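Local atomic coordinates of type I site-specific restriction-modification system, R (Restriction) subunit (PDB entry 3H1T), a protein that probably serves as the ATP-dependent DNA-translocating and DNA-cleaving subunit of a type I restriction enzyme, of which this fragment is the nuclease and helicase-like part. Residues Val68-Gln73 against Gly548-Asn553; Gly336-Pro341 against Asp348-Phe353; His428-Met433 against Arg457-Leu462. All blocks are in the same frame, centred on the assembly; numbering follows the deposited sequence.

Contact 1: Val68-Gln73 against Gly548-Asn553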
loop_
_atom_site.group_PDB
_atom_site.type_symbol
_atom_site.label_atom_id
_atom_site.label_comp_id
_atom_site.label_asym_id
_atom_site.label_seq_id
_atom_site.Cartn_x
_atom_site.Cartn_y
_atom_site.Cartn_z
ATOM N N VAL A 68 -23.324 3.849 -6.401
ATOM C CA VAL A 68 -22.193 3.329 -5.613
ATOM C C VAL A 68 -22.290 3.438 -4.091
ATOM O O VAL A 68 -22.934 4.343 -3.571
ATOM C CB VAL A 68 -20.853 4.038 -6.036
ATOM C CG1 VAL A 68 -20.941 4.498 -7.490
ATOM C CG2 VAL A 68 -20.541 5.202 -5.108
ATOM N N GLN A 69 -21.618 2.514 -3.397
ATOM C CA GLN A 69 -21.591 2.476 -1.926
ATOM C C GLN A 69 -20.509 1.533 -1.393
ATOM O O GLN A 69 -19.879 0.799 -2.147
ATOM C CB GLN A 69 -22.954 2.013 -1.382
ATOM C CG GLN A 69 -23.418 0.694 -1.981
ATOM C CD GLN A 69 -24.708 0.179 -1.378
ATOM O OE1 GLN A 69 -24.727 -0.320 -0.251
ATOM N NE2 GLN A 69 -25.799 0.304 -2.122
ATOM N N ARG A 70 -20.287 1.575 -0.085
ATOM C CA ARG A 70 -19.330 0.694 0.567
ATOM C C ARG A 70 -20.201 -0.408 1.168
ATOM O O ARG A 70 -21.305 -0.135 1.621
ATOM C CB ARG A 70 -18.599 1.431 1.707
ATOM C CG ARG A 70 -18.008 2.782 1.360
ATOM C CD ARG A 70 -17.126 3.295 2.484
ATOM N NE ARG A 70 -15.741 2.861 2.327
ATOM C CZ ARG A 70 -14.762 3.639 1.882
ATOM N NH1 ARG A 70 -15.009 4.895 1.551
ATOM N NH2 ARG A 70 -13.536 3.158 1.768
ATOM N N GLY A 71 -19.763 -1.656 1.127
ATOM C CA GLY A 71 -20.524 -2.701 1.782
ATOM C C GLY A 71 -19.511 -3.055 2.835
ATOM O O GLY A 71 -19.122 -2.186 3.605
ATOM N N GLU A 72 -19.197 -4.333 2.960
ATOM C CA GLU A 72 -18.117 -4.793 3.827
ATOM C C GLU A 72 -18.061 -4.264 5.280
ATOM O O GLU A 72 -19.053 -4.320 5.980
ATOM C CB GLU A 72 -16.817 -4.415 3.091
ATOM C CG GLU A 72 -15.561 -5.245 3.424
ATOM C CD GLU A 72 -15.511 -6.607 2.745
ATOM O OE1 GLU A 72 -16.168 -6.805 1.698
ATOM O OE2 GLU A 72 -14.785 -7.474 3.281
ATOM N N GLN A 73 -16.863 -3.809 5.690
ATOM C CA GLN A 73 -16.556 -3.308 7.048
ATOM C C GLN A 73 -16.218 -4.499 7.943
ATOM O O GLN A 73 -17.064 -4.979 8.671
ATOM C CB GLN A 73 -17.723 -2.513 7.625
ATOM C CG GLN A 73 -17.646 -1.006 7.444
ATOM C CD GLN A 73 -16.749 -0.367 8.473
ATOM O OE1 GLN A 73 -17.139 0.573 9.176
ATOM N NE2 GLN A 73 -15.541 -0.880 8.578
ATOM N N GLY A 548 -15.527 13.282 -3.804
ATOM C CA GLY A 548 -16.163 12.482 -4.838
ATOM C C GLY A 548 -15.283 11.450 -5.522
ATOM O O GLY A 548 -15.639 10.933 -6.585
ATOM N N LYS A 549 -14.140 11.131 -4.925
ATOM C CA LYS A 549 -13.245 10.150 -5.522
ATOM C C LYS A 549 -13.410 8.781 -4.868
ATOM O O LYS A 549 -12.903 8.551 -3.768
ATOM C CB LYS A 549 -11.797 10.625 -5.396
ATOM C CG LYS A 549 -10.765 9.570 -5.760
ATOM C CD LYS A 549 -11.005 9.035 -7.158
ATOM C CE LYS A 549 -10.038 7.917 -7.499
ATOM N NZ LYS A 549 -8.623 8.373 -7.431
ATOM N N LEU A 550 -14.119 7.877 -5.544
ATOM C CA LEU A 550 -14.339 6.527 -5.020
ATOM C C LEU A 550 -13.818 5.395 -5.901
ATOM O O LEU A 550 -13.551 4.301 -5.407
ATOM C CB LEU A 550 -15.825 6.305 -4.739
ATOM C CG LEU A 550 -16.349 7.198 -3.618
ATOM C CD1 LEU A 550 -17.859 7.058 -3.465
ATOM C CD2 LEU A 550 -15.631 6.828 -2.340
ATOM N N TRP A 551 -13.691 5.647 -7.199
ATOM C CA TRP A 551 -13.177 4.646 -8.134
ATOM C C TRP A 551 -12.607 5.367 -9.343
ATOM O O TRP A 551 -12.738 6.582 -9.451
ATOM C CB TRP A 551 -14.293 3.678 -8.568
ATOM C CG TRP A 551 -15.479 4.357 -9.175
ATOM C CD1 TRP A 551 -16.505 4.965 -8.510
ATOM C CD2 TRP A 551 -15.730 4.560 -10.571
ATOM N NE1 TRP A 551 -17.380 5.539 -9.405
ATOM C CE2 TRP A 551 -16.925 5.309 -10.676
ATOM C CE3 TRP A 551 -15.061 4.188 -11.743
ATOM C CZ2 TRP A 551 -17.466 5.693 -11.913
ATOM C CZ3 TRP A 551 -15.601 4.569 -12.974
ATOM C CH2 TRP A 551 -16.790 5.317 -13.045
ATOM N N PHE A 552 -11.964 4.631 -10.244
ATOM C CA PHE A 552 -11.403 5.261 -11.432
ATOM C C PHE A 552 -11.428 4.394 -12.686
ATOM O O PHE A 552 -11.673 3.189 -12.615
ATOM C CB PHE A 552 -9.965 5.713 -11.170
ATOM C CG PHE A 552 -8.994 4.589 -10.991
ATOM C CD1 PHE A 552 -8.998 3.811 -9.824
ATOM C CD2 PHE A 552 -8.048 4.319 -11.973
ATOM C CE1 PHE A 552 -8.064 2.783 -9.643
ATOM C CE2 PHE A 552 -7.112 3.295 -11.803
ATOM C CZ PHE A 552 -7.117 2.525 -10.641
ATOM N N ASN A 553 -11.170 5.026 -13.831
ATOM C CA ASN A 553 -11.145 4.361 -15.132
ATOM C C ASN A 553 -9.741 4.220 -15.674
ATOM O O ASN A 553 -8.899 5.082 -15.464
ATOM C CB ASN A 553 -11.934 5.169 -16.183
ATOM C CG ASN A 553 -13.335 5.458 -15.774
ATOM O OD1 ASN A 553 -14.184 4.570 -15.777
ATOM N ND2 ASN A 553 -13.598 6.703 -15.407
#

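Contact 2: Gly336-Pro341 against Asp348-Phe353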
loop_
_atom_site.group_PDB
_atom_site.type_symbol
_atom_site.label_atom_id
_atom_site.label_comp_id
_atom_site.label_asym_id
_atom_site.label_seq_id
_atom_site.Cartn_x
_atom_site.Cartn_y
_atom_site.Cartn_z
ATOM N N GLY A 336 14.066 -3.406 2.988
ATOM C CA GLY A 336 13.654 -2.906 1.700
ATOM C C GLY A 336 12.145 -2.943 1.531
ATOM O O GLY A 336 11.461 -3.886 1.949
HETATM N N MSE A 337 11.604 -1.897 0.923
HETATM C CA MSE A 337 10.176 -1.839 0.676
HETATM C C MSE A 337 10.008 -1.710 -0.830
HETATM O O MSE A 337 10.787 -1.024 -1.488
HETATM C CB MSE A 337 9.555 -0.644 1.401
HETATM C CG MSE A 337 9.942 -0.552 2.873
HETATM SE SE MSE A 337 8.787 0.576 3.926
HETATM C CE MSE A 337 9.339 2.327 3.289
ATOM N N THR A 338 9.001 -2.387 -1.376
ATOM C CA THR A 338 8.736 -2.347 -2.804
ATOM C C THR A 338 7.233 -2.300 -2.982
ATOM O O THR A 338 6.494 -2.716 -2.095
ATOM C CB THR A 338 9.340 -3.590 -3.518
ATOM O OG1 THR A 338 9.255 -3.416 -4.939
ATOM C CG2 THR A 338 8.609 -4.864 -3.114
ATOM N N ALA A 339 6.767 -1.783 -4.110
ATOM C CA ALA A 339 5.332 -1.682 -4.345
ATOM C C ALA A 339 4.786 -2.742 -5.306
ATOM O O ALA A 339 3.583 -2.839 -5.512
ATOM C CB ALA A 339 4.995 -0.280 -4.859
ATOM N N THR A 340 5.667 -3.542 -5.884
ATOM C CA THR A 340 5.238 -4.575 -6.811
ATOM C C THR A 340 5.721 -5.933 -6.306
ATOM O O THR A 340 6.805 -6.034 -5.735
ATOM C CB THR A 340 5.786 -4.278 -8.233
ATOM O OG1 THR A 340 7.202 -4.430 -8.245
ATOM C CG2 THR A 340 5.486 -2.828 -8.616
ATOM N N PRO A 341 4.910 -6.994 -6.487
ATOM C CA PRO A 341 5.281 -8.336 -6.030
ATOM C C PRO A 341 6.276 -9.001 -6.977
ATOM O O PRO A 341 6.567 -8.476 -8.042
ATOM C CB PRO A 341 3.948 -9.056 -6.007
ATOM C CG PRO A 341 3.301 -8.527 -7.242
ATOM C CD PRO A 341 3.586 -7.020 -7.136
ATOM N N ASP A 348 15.695 -9.761 -9.189
ATOM C CA ASP A 348 16.897 -9.388 -8.430
ATOM C C ASP A 348 16.582 -8.765 -7.068
ATOM O O ASP A 348 17.354 -8.911 -6.106
ATOM C CB ASP A 348 17.795 -8.453 -9.241
ATOM C CG ASP A 348 18.524 -9.179 -10.364
ATOM O OD1 ASP A 348 18.467 -10.434 -10.396
ATOM O OD2 ASP A 348 19.165 -8.493 -11.201
ATOM N N THR A 349 15.457 -8.073 -6.976
ATOM C CA THR A 349 15.079 -7.477 -5.713
ATOM C C THR A 349 14.740 -8.546 -4.698
ATOM O O THR A 349 15.178 -8.472 -3.553
ATOM C CB THR A 349 13.877 -6.552 -5.883
ATOM O OG1 THR A 349 14.332 -5.333 -6.475
ATOM C CG2 THR A 349 13.236 -6.247 -4.530
ATOM N N TYR A 350 13.960 -9.539 -5.115
ATOM C CA TYR A 350 13.573 -10.619 -4.217
ATOM C C TYR A 350 14.714 -11.574 -3.937
ATOM O O TYR A 350 14.642 -12.367 -3.000
ATOM C CB TYR A 350 12.362 -11.355 -4.777
ATOM C CG TYR A 350 11.099 -10.519 -4.683
ATOM C CD1 TYR A 350 10.949 -9.350 -5.443
ATOM C CD2 TYR A 350 10.096 -10.839 -3.764
ATOM C CE1 TYR A 350 9.835 -8.522 -5.281
ATOM C CE2 TYR A 350 8.995 -10.017 -3.590
ATOM C CZ TYR A 350 8.865 -8.861 -4.345
ATOM O OH TYR A 350 7.781 -8.050 -4.129
ATOM N N ARG A 351 15.769 -11.490 -4.749
ATOM C CA ARG A 351 16.956 -12.326 -4.571
ATOM C C ARG A 351 17.881 -11.684 -3.543
ATOM O O ARG A 351 18.461 -12.358 -2.699
ATOM C CB ARG A 351 17.698 -12.493 -5.902
ATOM C CG ARG A 351 17.059 -13.505 -6.840
ATOM C CD ARG A 351 17.572 -13.393 -8.266
ATOM N NE ARG A 351 17.006 -14.410 -9.140
ATOM C CZ ARG A 351 16.707 -14.209 -10.418
ATOM N NH1 ARG A 351 16.927 -13.014 -10.963
ATOM N NH2 ARG A 351 16.186 -15.197 -11.153
ATOM N N TYR A 352 18.018 -10.370 -3.614
ATOM C CA TYR A 352 18.871 -9.667 -2.669
ATOM C C TYR A 352 18.247 -9.569 -1.277
ATOM O O TYR A 352 18.899 -9.885 -0.287
ATOM C CB TYR A 352 19.201 -8.270 -3.202
ATOM C CG TYR A 352 20.161 -7.487 -2.339
ATOM C CD1 TYR A 352 19.704 -6.731 -1.258
ATOM C CD2 TYR A 352 21.532 -7.509 -2.597
ATOM C CE1 TYR A 352 20.597 -6.013 -0.452
ATOM C CE2 TYR A 352 22.434 -6.804 -1.803
ATOM C CZ TYR A 352 21.969 -6.063 -0.734
ATOM O OH TYR A 352 22.880 -5.409 0.066
ATOM N N PHE A 353 16.979 -9.160 -1.191
ATOM C CA PHE A 353 16.321 -9.026 0.109
ATOM C C PHE A 353 15.603 -10.282 0.575
ATOM O O PHE A 353 15.270 -10.408 1.747
ATOM C CB PHE A 353 15.336 -7.853 0.094
ATOM C CG PHE A 353 15.989 -6.514 -0.056
ATOM C CD1 PHE A 353 16.634 -5.908 1.024
ATOM C CD2 PHE A 353 15.945 -5.837 -1.275
ATOM C CE1 PHE A 353 17.223 -4.639 0.890
ATOM C CE2 PHE A 353 16.529 -4.575 -1.422
ATOM C CZ PHE A 353 17.169 -3.974 -0.335
#

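Contact 3: His428-Met433 against Arg457-Leu462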
loop_
_atom_site.group_PDB
_atom_site.type_symbol
_atom_site.label_atom_id
_atom_site.label_comp_id
_atom_site.label_asym_id
_atom_site.label_seq_id
_atom_site.Cartn_x
_atom_site.Cartn_y
_atom_site.Cartn_z
ATOM N N HIS A 428 -11.348 10.136 -29.311
ATOM C CA HIS A 428 -12.066 9.174 -28.490
ATOM C C HIS A 428 -12.085 9.528 -27.000
ATOM O O HIS A 428 -13.112 9.371 -26.344
ATOM C CB HIS A 428 -11.484 7.782 -28.686
ATOM C CG HIS A 428 -12.140 6.748 -27.837
ATOM N ND1 HIS A 428 -11.776 6.530 -26.526
ATOM C CD2 HIS A 428 -13.189 5.927 -28.081
ATOM C CE1 HIS A 428 -12.575 5.619 -25.999
ATOM N NE2 HIS A 428 -13.441 5.237 -26.921
ATOM N N LEU A 429 -10.966 10.022 -26.475
ATOM C CA LEU A 429 -10.896 10.409 -25.068
ATOM C C LEU A 429 -11.825 11.598 -24.792
ATOM O O LEU A 429 -12.516 11.653 -23.760
ATOM C CB LEU A 429 -9.452 10.775 -24.695
ATOM C CG LEU A 429 -9.176 11.198 -23.250
ATOM C CD1 LEU A 429 -9.850 10.212 -22.313
ATOM C CD2 LEU A 429 -7.675 11.256 -22.992
ATOM N N THR A 430 -11.850 12.544 -25.730
ATOM C CA THR A 430 -12.680 13.739 -25.590
ATOM C C THR A 430 -14.164 13.410 -25.581
ATOM O O THR A 430 -14.917 13.964 -24.778
ATOM C CB THR A 430 -12.392 14.763 -26.722
ATOM O OG1 THR A 430 -11.046 15.242 -26.591
ATOM C CG2 THR A 430 -13.365 15.950 -26.649
ATOM N N ASP A 431 -14.583 12.524 -26.482
ATOM C CA ASP A 431 -15.992 12.122 -26.558
ATOM C C ASP A 431 -16.348 11.396 -25.280
ATOM O O ASP A 431 -17.414 11.613 -24.711
ATOM C CB ASP A 431 -16.241 11.189 -27.745
ATOM C CG ASP A 431 -16.297 11.924 -29.074
ATOM O OD1 ASP A 431 -16.362 13.175 -29.089
ATOM O OD2 ASP A 431 -16.299 11.226 -30.116
ATOM N N PHE A 432 -15.438 10.539 -24.825
ATOM C CA PHE A 432 -15.644 9.783 -23.598
ATOM C C PHE A 432 -15.874 10.769 -22.463
ATOM O O PHE A 432 -16.885 10.708 -21.770
ATOM C CB PHE A 432 -14.425 8.884 -23.313
ATOM C CG PHE A 432 -14.417 8.288 -21.931
ATOM C CD1 PHE A 432 -13.921 9.017 -20.848
ATOM C CD2 PHE A 432 -14.913 7.005 -21.702
ATOM C CE1 PHE A 432 -13.917 8.478 -19.557
ATOM C CE2 PHE A 432 -14.916 6.455 -20.414
ATOM C CZ PHE A 432 -14.417 7.197 -19.337
HETATM N N MSE A 433 -14.943 11.693 -22.278
HETATM C CA MSE A 433 -15.082 12.681 -21.219
HETATM C C MSE A 433 -16.333 13.554 -21.360
HETATM O O MSE A 433 -16.907 13.983 -20.357
HETATM C CB MSE A 433 -13.822 13.551 -21.158
HETATM C CG MSE A 433 -12.588 12.758 -20.740
HETATM SE SE MSE A 433 -10.956 13.791 -20.492
HETATM C CE MSE A 433 -11.454 14.721 -18.851
ATOM N N ARG A 457 -1.620 19.289 -27.452
ATOM C CA ARG A 457 -2.139 20.233 -28.439
ATOM C C ARG A 457 -3.432 19.742 -29.053
ATOM O O ARG A 457 -4.388 20.506 -29.193
ATOM C CB ARG A 457 -1.122 20.469 -29.554
ATOM C CG ARG A 457 -1.601 21.450 -30.630
ATOM C CD ARG A 457 -0.531 21.742 -31.680
ATOM N NE ARG A 457 0.735 22.134 -31.067
ATOM C CZ ARG A 457 1.762 21.305 -30.892
ATOM N NH1 ARG A 457 1.669 20.044 -31.290
ATOM N NH2 ARG A 457 2.874 21.729 -30.312
ATOM N N ALA A 458 -3.464 18.465 -29.422
ATOM C CA ALA A 458 -4.666 17.900 -30.016
ATOM C C ALA A 458 -5.839 18.001 -29.055
ATOM O O ALA A 458 -6.891 18.535 -29.385
ATOM C CB ALA A 458 -4.431 16.455 -30.386
ATOM N N LEU A 459 -5.642 17.466 -27.860
ATOM C CA LEU A 459 -6.670 17.455 -26.826
ATOM C C LEU A 459 -7.149 18.890 -26.541
ATOM O O LEU A 459 -8.340 19.125 -26.318
ATOM C CB LEU A 459 -6.084 16.803 -25.563
ATOM C CG LEU A 459 -6.538 15.445 -24.977
ATOM C CD1 LEU A 459 -7.034 14.484 -26.040
ATOM C CD2 LEU A 459 -5.360 14.846 -24.215
ATOM N N ASN A 460 -6.218 19.847 -26.555
ATOM C CA ASN A 460 -6.549 21.255 -26.303
ATOM C C ASN A 460 -7.514 21.781 -27.343
ATOM O O ASN A 460 -8.551 22.346 -27.009
ATOM C CB ASN A 460 -5.292 22.126 -26.318
ATOM C CG ASN A 460 -5.613 23.621 -26.273
ATOM O OD1 ASN A 460 -6.041 24.212 -27.263
ATOM N ND2 ASN A 460 -5.415 24.233 -25.115
ATOM N N ASN A 461 -7.169 21.592 -28.608
ATOM C CA ASN A 461 -8.020 22.058 -29.686
ATOM C C ASN A 461 -9.360 21.338 -29.758
ATOM O O ASN A 461 -10.342 21.917 -30.207
ATOM C CB ASN A 461 -7.291 21.938 -31.022
ATOM C CG ASN A 461 -6.057 22.802 -31.082
ATOM O OD1 ASN A 461 -5.900 23.734 -30.291
ATOM N ND2 ASN A 461 -5.176 22.508 -32.025
ATOM N N LEU A 462 -9.401 20.076 -29.331
ATOM C CA LEU A 462 -10.647 19.314 -29.325
ATOM C C LEU A 462 -11.558 19.865 -28.227
ATOM O O LEU A 462 -12.772 19.686 -28.264
ATOM C CB LEU A 462 -10.380 17.841 -29.012
ATOM C CG LEU A 462 -10.364 16.710 -30.048
ATOM C CD1 LEU A 462 -11.071 17.168 -31.311
ATOM C CD2 LEU A 462 -8.934 16.297 -30.343
#

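Contact 1: Val68-Gln73 against Gly548-Asn553
V68 and L550 meet through their methyl groups, with W551 and R70 completing the patch. The CB of V68 is directed at the other segment but stays behind its two branches, which part there: CG1 goes to the indole and CG2 to the leucine. V68 CG2 lies 3.7 Å from CD1 of L550, an apolar touch. V68 CG1 comes to 4.2 Å from NE1 of W551, approaching the indole obliquely, and the two side chains run at about a right angle. The indole is carried there by a chi1 of 56°, which sets CG between the backbone N and the carbonyl carbon; F63 meets it edge-to-face and R375 makes a cation-pi contact. Strand 67-70 forms a hairpin with strand 61-64, belonging to the N-terminal part of the chain, ahead in sequence of the RecA-like motor, whereas W551 leads into strand 552-556 of the second RecA-like sheet, so the patch joins two domains at the surface. A G1 beta bulge, in which G548 and K549 both face R544, leads into L550. The other methyl of L550, CD2, lies 4.4 Å from NH1 of R70, whose NE bonds to G59 O and whose NH1 forms a salt bridge with E545.

Contact 2: Gly336-Pro341 against Asp348-Phe353
With chi1 at -72°, CG of Y350 stands anti to the carbonyl carbon, and the ring runs out from the helix to T340; F353, with a similar chi1, lays its ring against G336. The hydroxyl OH of Y350 donates to T340 O at 2.8 Å, in the carbonyl plane on a lone pair with a C=O...donor angle of 130°, and that oxygen lies near the phenol plane. T204 OG1 is a second partner of this hydroxyl, so two polar contacts fix the buried tip. It is also hemmed in by carbon, with P341 CA 3.2 Å and T338 CG2 3.4 Å from Y350 OH. T338 divides its branches: the methyl faces Y350, while OG1 bonds to E310. The sequence T338-A339-T340-P341 matches helicase motif III and E310 lies in the DECH motif II, so the T338-E310 bond links the two, as expected in such an ATPase core. CA of G336 lies over one face of the F353 ring, 4.2 Å from its centroid, a CH-pi contact, and Y352 lies on the opposite face. Strand 333-338 runs between strands 305-308 and 200-205 of the parallel sheet; L326 of helix 323-328 touches F353, and selenomethionine M337, its CB turned away from the helix segment, packs on helix 211-224.

Contact 3: His428-Met433 against Arg457-Leu462
T430 wedges toward L459 and L462, and its rotamer turns OG1 toward both leucine side chains and leaves CG2 near the L462 carbonyl. With chi1 at -65°, OG1 sits anti to the carbonyl carbon and beside the backbone N, while CG2 is anti to the backbone N. T430 OG1 therefore lies 3.6 Å from CB of L462 and 4.1 Å from CD1 of L459, and T430 CG2 comes to 4.1 Å from L462 O. The CB of L459 leaves alongside the interface, and the methyls then bend in toward it; its chi1 and that of L462 both lie off the staggered positions. L429 sets CG anti to its backbone N (chi1 -180°), which carries its methyls toward the other helix, and L429 CD2 stands 4.4 Å from CD2 of L459, a loose apolar touch. The helices 422-436 and 449-462 run in broadly the same direction, their short segments crossing at -42° with axes 10.2 Å apart, as successive helices around strand 441-446 in the second RecA-like domain. L429 reaches V444 of that strand, and L459 reaches I502 of strand 502-505. No hydrogen bond joins the two segments themselves; T430 OG1 donates to A426 O one turn back and accepts from N463 ND2. The hydroxyl is thus satisfied, which lets a polar atom lie buried among leucine carbons.

In the fold
Contacts 2 and 3 are buried, whereas contact 1 lies at the surface. Contact 2 belongs to the first RecA-like sheet and contact 3 to the second; contact 1 also uses the second sheet, through strand 552-556, but joins it to the N-terminal hairpin. Contacts 1 and 3 therefore share a domain and even touch, ND2 of N553 packing 4.0 Å from CZ of F432, while contact 2 stays apart, its nearest atoms about 13 Å from contact 1 and about 24 Å from contact 3. Only contact 2 has a hydrogen bond between its segments. The helix pair and the interdomain patch rely on van der Waals packing, mostly of aliphatic carbon, their polar groups being held by residues outside.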